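Local coordinates for protein Two-component sensor histidine kinase (Nostoc sp., PDB 3OLO) that is a sensor histidine kinase, probably passing a signal detected by domains such as its PAS domain on to a phosphotransfer reaction, at residues 73-85 and 94-108. Numbering follows the deposited sequence.
Sequences IRQKNNYTFKTRY and LVEMSLTFLEDQERR
Val95 sets CG2 over the centre of the Tyr85 ring in this antiparallel hairpin, a CH-pi contact 3.7 Å from the centroid, while its backbone forms a hydrogen-bonded pair with Thr83. On the other face of the sheet, Glu96 and Lys82 form a salt bridge: the bends at chi2 (-83°) and chi4 bring the amine across to the facing Glu96, with NZ and OE2 modelled so unusually close that the exact length is doubtful, while OE1 pairs with Arg115. Selenomethionine Met97 returns to the Tyr85 face; its SE lies at the edge of the tyrosine ring and meets the Phe81 ring obliquely, two Met-aromatic contacts. An alanine in place of Tyr85 would probably leave Val95 CG2 without its aromatic floor and Met97 SE without one of its two ring neighbours. Ser98 OG and Thr80 OG1 share a hydrogen bond of 2.6 Å, and Leu99 CD1 presses on Phe81 CE1 at 3.4 Å. Where the partner strand gives way to helix 70-76, Phe101 lays one ring face over Arg74 CA, Ile73 CG2 packs 4.0 Å from Phe101 CE1, and Phe101 N bonds to Asn77 O. Arg108, on the next strand, donates a hydrogen bond from NH1 to Asn77 OD1 (3.2 Å, N-H...O 176°), the oxygen lying in the guanidinium plane but NH1 standing above the amide plane. The hairpin of this PAS-fold sheet thus illustrates two-sided chemistry: hydroxyls and charges pair on the Glu96 face, whereas the Met97 face is mainly apolar, and Tyr85 OH is buried against Met97 with no polar partner in the model.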
loop_
_atom_site.group_PDB
_atom_site.type_symbol
_atom_site.label_atom_id
_atom_site.label_comp_id
_atom_site.label_asym_id
_atom_site.label_seq_id
_atom_site.Cartn_x
_atom_site.Cartn_y
_atom_site.Cartn_z
ATOM N N ILE A 73 -1.873 23.331 5.885
ATOM C CA ILE A 73 -1.911 21.934 5.452
ATOM C C ILE A 73 -2.070 21.011 6.662
ATOM O O ILE A 73 -2.952 20.154 6.692
ATOM C CB ILE A 73 -0.629 21.523 4.682
ATOM C CG1 ILE A 73 -0.498 22.303 3.364
ATOM C CG2 ILE A 73 -0.609 20.015 4.434
ATOM C CD1 ILE A 73 -1.810 22.575 2.660
ATOM N N ARG A 74 -1.216 21.203 7.662
ATOM C CA ARG A 74 -1.207 20.365 8.852
ATOM C C ARG A 74 -2.549 20.397 9.563
ATOM O O ARG A 74 -3.071 19.358 9.970
ATOM C CB ARG A 74 -0.109 20.830 9.802
ATOM C CG ARG A 74 1.287 20.613 9.257
ATOM C CD ARG A 74 2.328 21.349 10.071
ATOM N NE ARG A 74 3.546 20.559 10.210
ATOM C CZ ARG A 74 4.767 21.067 10.324
ATOM N NH1 ARG A 74 4.957 22.381 10.312
ATOM N NH2 ARG A 74 5.805 20.256 10.446
ATOM N N GLN A 75 -3.105 21.593 9.710
ATOM C CA GLN A 75 -4.382 21.751 10.388
ATOM C C GLN A 75 -5.489 20.986 9.676
ATOM O O GLN A 75 -6.389 20.454 10.325
ATOM C CB GLN A 75 -4.735 23.229 10.499
ATOM C CG GLN A 75 -3.970 23.924 11.599
ATOM C CD GLN A 75 -3.836 25.406 11.372
ATOM O OE1 GLN A 75 -4.751 26.055 10.867
ATOM N NE2 GLN A 75 -2.683 25.957 11.735
ATOM N N LYS A 76 -5.411 20.928 8.347
ATOM C CA LYS A 76 -6.385 20.195 7.540
ATOM C C LYS A 76 -6.378 18.714 7.917
ATOM O O LYS A 76 -7.434 18.094 8.052
ATOM C CB LYS A 76 -6.086 20.370 6.046
ATOM C CG LYS A 76 -6.252 21.807 5.526
ATOM C CD LYS A 76 -7.718 22.186 5.366
ATOM C CE LYS A 76 -7.920 23.699 5.349
ATOM N NZ LYS A 76 -9.312 24.086 5.747
ATOM N N ASN A 77 -5.181 18.161 8.089
ATOM C CA ASN A 77 -4.987 16.776 8.535
ATOM C C ASN A 77 -5.249 15.710 7.460
ATOM O O ASN A 77 -4.693 14.613 7.511
ATOM C CB ASN A 77 -5.828 16.478 9.770
ATOM C CG ASN A 77 -5.229 15.373 10.614
ATOM O OD1 ASN A 77 -4.536 15.635 11.597
ATOM N ND2 ASN A 77 -5.472 14.129 10.218
ATOM N N ASN A 78 -6.119 16.027 6.510
ATOM C CA ASN A 78 -6.252 15.245 5.289
ATOM C C ASN A 78 -6.438 16.237 4.149
ATOM O O ASN A 78 -7.327 17.078 4.206
ATOM C CB ASN A 78 -7.444 14.295 5.371
ATOM C CG ASN A 78 -7.461 13.489 6.654
ATOM O OD1 ASN A 78 -6.746 12.499 6.779
ATOM N ND2 ASN A 78 -8.280 13.911 7.618
ATOM N N TYR A 79 -5.596 16.150 3.125
ATOM C CA TYR A 79 -5.569 17.173 2.086
ATOM C C TYR A 79 -4.922 16.645 0.801
ATOM O O TYR A 79 -3.979 15.861 0.852
ATOM C CB TYR A 79 -4.806 18.382 2.621
ATOM C CG TYR A 79 -5.002 19.653 1.837
ATOM C CD1 TYR A 79 -6.263 20.215 1.688
ATOM C CD2 TYR A 79 -3.915 20.314 1.267
ATOM C CE1 TYR A 79 -6.439 21.396 0.978
ATOM C CE2 TYR A 79 -4.080 21.495 0.559
ATOM C CZ TYR A 79 -5.340 22.029 0.416
ATOM O OH TYR A 79 -5.504 23.198 -0.286
ATOM N N THR A 80 -5.442 17.077 -0.347
ATOM C CA THR A 80 -4.928 16.666 -1.657
ATOM C C THR A 80 -4.682 17.926 -2.477
ATOM O O THR A 80 -5.534 18.816 -2.500
ATOM C CB THR A 80 -5.937 15.747 -2.423
ATOM O OG1 THR A 80 -6.055 14.486 -1.757
ATOM C CG2 THR A 80 -5.478 15.488 -3.866
ATOM N N PHE A 81 -3.528 18.014 -3.140
ATOM C CA PHE A 81 -3.210 19.186 -3.956
ATOM C C PHE A 81 -2.087 18.894 -4.960
ATOM O O PHE A 81 -1.401 17.881 -4.851
ATOM C CB PHE A 81 -2.816 20.361 -3.058
ATOM C CG PHE A 81 -1.536 20.142 -2.308
ATOM C CD1 PHE A 81 -1.533 19.479 -1.095
ATOM C CD2 PHE A 81 -0.331 20.588 -2.821
ATOM C CE1 PHE A 81 -0.355 19.274 -0.403
ATOM C CE2 PHE A 81 0.851 20.381 -2.136
ATOM C CZ PHE A 81 0.839 19.722 -0.924
ATOM N N LYS A 82 -1.903 19.788 -5.933
ATOM C CA LYS A 82 -0.904 19.592 -6.984
ATOM C C LYS A 82 0.385 20.314 -6.656
ATOM O O LYS A 82 0.373 21.430 -6.140
ATOM C CB LYS A 82 -1.380 20.161 -8.323
ATOM C CG LYS A 82 -2.763 19.766 -8.738
ATOM C CD LYS A 82 -2.789 18.413 -9.415
ATOM C CE LYS A 82 -4.191 17.849 -9.384
ATOM N NZ LYS A 82 -4.603 17.625 -7.975
ATOM N N THR A 83 1.504 19.694 -6.993
ATOM C CA THR A 83 2.750 20.426 -7.033
ATOM C C THR A 83 3.614 19.862 -8.154
ATOM O O THR A 83 3.204 18.936 -8.844
ATOM C CB THR A 83 3.454 20.357 -5.684
ATOM O OG1 THR A 83 4.478 21.360 -5.626
ATOM C CG2 THR A 83 4.041 18.967 -5.454
ATOM N N ARG A 84 4.793 20.439 -8.360
ATOM C CA ARG A 84 5.743 19.910 -9.338
ATOM C C ARG A 84 6.870 19.217 -8.602
ATOM O O ARG A 84 7.357 19.728 -7.597
ATOM C CB ARG A 84 6.327 21.034 -10.198
ATOM C CG ARG A 84 5.288 21.801 -11.013
ATOM C CD ARG A 84 5.940 22.885 -11.843
ATOM N NE ARG A 84 6.508 23.940 -11.013
ATOM C CZ ARG A 84 7.512 24.734 -11.383
ATOM N NH1 ARG A 84 8.082 24.597 -12.578
ATOM N NH2 ARG A 84 7.954 25.665 -10.551
ATOM N N TYR A 85 7.264 18.049 -9.092
ATOM C CA TYR A 85 8.442 17.355 -8.593
ATOM C C TYR A 85 9.589 17.417 -9.592
ATOM O O TYR A 85 9.363 17.447 -10.803
ATOM C CB TYR A 85 8.122 15.879 -8.371
ATOM C CG TYR A 85 7.372 15.551 -7.097
ATOM C CD1 TYR A 85 6.884 16.546 -6.256
ATOM C CD2 TYR A 85 7.172 14.229 -6.729
ATOM C CE1 TYR A 85 6.196 16.222 -5.081
ATOM C CE2 TYR A 85 6.501 13.899 -5.562
ATOM C CZ TYR A 85 6.019 14.897 -4.741
ATOM O OH TYR A 85 5.344 14.552 -3.583
ATOM N N LEU A 94 4.253 17.517 -13.096
ATOM C CA LEU A 94 3.162 17.781 -12.169
ATOM C C LEU A 94 2.693 16.486 -11.514
ATOM O O LEU A 94 2.575 15.457 -12.178
ATOM C CB LEU A 94 2.003 18.421 -12.912
ATOM C CG LEU A 94 0.873 18.987 -12.063
ATOM C CD1 LEU A 94 1.368 20.137 -11.196
ATOM C CD2 LEU A 94 -0.254 19.437 -12.975
ATOM N N VAL A 95 2.440 16.548 -10.210
ATOM C CA VAL A 95 1.857 15.436 -9.464
ATOM C C VAL A 95 0.704 15.930 -8.588
ATOM O O VAL A 95 0.522 17.132 -8.388
ATOM C CB VAL A 95 2.893 14.754 -8.543
ATOM C CG1 VAL A 95 4.092 14.276 -9.339
ATOM C CG2 VAL A 95 3.353 15.708 -7.453
ATOM N N GLU A 96 -0.065 14.980 -8.073
ATOM C CA GLU A 96 -1.126 15.247 -7.115
ATOM C C GLU A 96 -0.803 14.443 -5.864
ATOM O O GLU A 96 -0.729 13.214 -5.911
ATOM C CB GLU A 96 -2.478 14.836 -7.706
ATOM C CG GLU A 96 -3.638 14.849 -6.731
ATOM C CD GLU A 96 -4.950 14.447 -7.398
ATOM O OE1 GLU A 96 -5.342 13.272 -7.280
ATOM O OE2 GLU A 96 -5.591 15.296 -8.047
HETATM N N MSE A 97 -0.562 15.143 -4.760
HETATM C CA MSE A 97 -0.236 14.502 -3.489
HETATM C C MSE A 97 -1.465 14.459 -2.604
HETATM O O MSE A 97 -2.166 15.458 -2.483
HETATM C CB MSE A 97 0.819 15.310 -2.727
HETATM C CG MSE A 97 2.207 15.293 -3.255
HETATM SE SE MSE A 97 3.335 16.526 -2.182
HETATM C CE MSE A 97 3.557 15.501 -0.564
ATOM N N SER A 98 -1.702 13.314 -1.969
ATOM C CA SER A 98 -2.709 13.189 -0.916
ATOM C C SER A 98 -2.008 12.883 0.402
ATOM O O SER A 98 -1.238 11.932 0.502
ATOM C CB SER A 98 -3.706 12.083 -1.244
ATOM O OG SER A 98 -4.555 12.476 -2.304
ATOM N N LEU A 99 -2.251 13.710 1.406
ATOM C CA LEU A 99 -1.594 13.552 2.688
ATOM C C LEU A 99 -2.601 13.201 3.754
ATOM O O LEU A 99 -3.699 13.750 3.773
ATOM C CB LEU A 99 -0.935 14.846 3.116
ATOM C CG LEU A 99 0.165 15.388 2.231
ATOM C CD1 LEU A 99 -0.420 16.316 1.177
ATOM C CD2 LEU A 99 1.152 16.107 3.122
ATOM N N THR A 100 -2.195 12.300 4.643
ATOM C CA THR A 100 -2.902 12.016 5.876
ATOM C C THR A 100 -1.897 12.111 7.015
ATOM O O THR A 100 -0.863 11.460 6.972
ATOM C CB THR A 100 -3.457 10.598 5.868
ATOM O OG1 THR A 100 -4.234 10.395 4.682
ATOM C CG2 THR A 100 -4.318 10.357 7.094
ATOM N N PHE A 101 -2.192 12.902 8.040
ATOM C CA PHE A 101 -1.281 13.002 9.173
ATOM C C PHE A 101 -1.683 12.037 10.269
ATOM O O PHE A 101 -2.858 11.866 10.554
ATOM C CB PHE A 101 -1.226 14.422 9.703
ATOM C CG PHE A 101 -0.568 15.371 8.762
ATOM C CD1 PHE A 101 -1.311 16.019 7.783
ATOM C CD2 PHE A 101 0.798 15.597 8.829
ATOM C CE1 PHE A 101 -0.699 16.891 6.893
ATOM C CE2 PHE A 101 1.415 16.472 7.950
ATOM C CZ PHE A 101 0.664 17.121 6.981
ATOM N N LEU A 102 -0.684 11.410 10.875
ATOM C CA LEU A 102 -0.904 10.373 11.864
ATOM C C LEU A 102 0.074 10.557 13.008
ATOM O O LEU A 102 1.119 11.188 12.847
ATOM C CB LEU A 102 -0.681 9.007 11.227
ATOM C CG LEU A 102 -1.622 8.705 10.065
ATOM C CD1 LEU A 102 -1.318 7.349 9.464
ATOM C CD2 LEU A 102 -3.065 8.774 10.532
ATOM N N GLU A 103 -0.272 10.008 14.164
ATOM C CA GLU A 103 0.645 9.972 15.288
ATOM C C GLU A 103 0.813 8.541 15.751
ATOM O O GLU A 103 -0.167 7.833 15.972
ATOM C CB GLU A 103 0.133 10.837 16.439
ATOM C CG GLU A 103 0.940 12.107 16.648
ATOM C CD GLU A 103 0.167 13.158 17.416
ATOM O OE1 GLU A 103 -0.611 12.780 18.318
ATOM O OE2 GLU A 103 0.328 14.361 17.117
ATOM N N ASP A 104 2.062 8.114 15.866
ATOM C CA ASP A 104 2.387 6.837 16.475
ATOM C C ASP A 104 3.361 7.083 17.610
ATOM O O ASP A 104 4.520 7.453 17.382
ATOM C CB ASP A 104 3.025 5.888 15.468
ATOM C CG ASP A 104 3.383 4.556 16.089
ATOM O OD1 ASP A 104 2.591 4.062 16.923
ATOM O OD2 ASP A 104 4.458 4.013 15.765
ATOM N N GLN A 105 2.891 6.877 18.835
ATOM C CA GLN A 105 3.688 7.193 20.008
ATOM C C GLN A 105 4.091 8.665 19.936
ATOM O O GLN A 105 3.225 9.528 19.794
ATOM C CB GLN A 105 4.904 6.273 20.084
ATOM C CG GLN A 105 4.539 4.798 20.196
ATOM C CD GLN A 105 4.108 4.411 21.600
ATOM O OE1 GLN A 105 2.917 4.438 21.933
ATOM N NE2 GLN A 105 5.079 4.051 22.436
ATOM N N GLU A 106 5.386 8.961 20.014
ATOM C CA GLU A 106 5.838 10.355 20.034
ATOM C C GLU A 106 6.233 10.874 18.653
ATOM O O GLU A 106 6.932 11.883 18.536
ATOM C CB GLU A 106 7.003 10.533 21.010
ATOM C CG GLU A 106 8.147 9.549 20.825
ATOM C CD GLU A 106 9.279 9.793 21.811
ATOM O OE1 GLU A 106 8.993 10.067 23.001
ATOM O OE2 GLU A 106 10.457 9.719 21.395
ATOM N N ARG A 107 5.775 10.193 17.609
ATOM C CA ARG A 107 6.099 10.598 16.245
ATOM C C ARG A 107 4.848 11.036 15.507
ATOM O O ARG A 107 3.912 10.263 15.364
ATOM C CB ARG A 107 6.739 9.441 15.476
ATOM C CG ARG A 107 8.178 9.681 15.087
ATOM C CD ARG A 107 8.356 9.703 13.576
ATOM N NE ARG A 107 9.538 10.472 13.184
ATOM C CZ ARG A 107 9.545 11.787 12.966
ATOM N NH1 ARG A 107 10.677 12.388 12.622
ATOM N NH2 ARG A 107 8.429 12.505 13.091
ATOM N N ARG A 108 4.828 12.280 15.046
ATOM C CA ARG A 108 3.825 12.694 14.086
ATOM C C ARG A 108 4.455 12.569 12.703
ATOM O O ARG A 108 5.612 12.939 12.498
ATOM C CB ARG A 108 3.354 14.124 14.352
ATOM C CG ARG A 108 2.174 14.555 13.488
ATOM C CD ARG A 108 1.465 15.758 14.081
ATOM N NE ARG A 108 0.523 16.368 13.146
ATOM C CZ ARG A 108 -0.740 15.977 12.988
ATOM N NH1 ARG A 108 -1.523 16.598 12.114
ATOM N NH2 ARG A 108 -1.222 14.962 13.695
#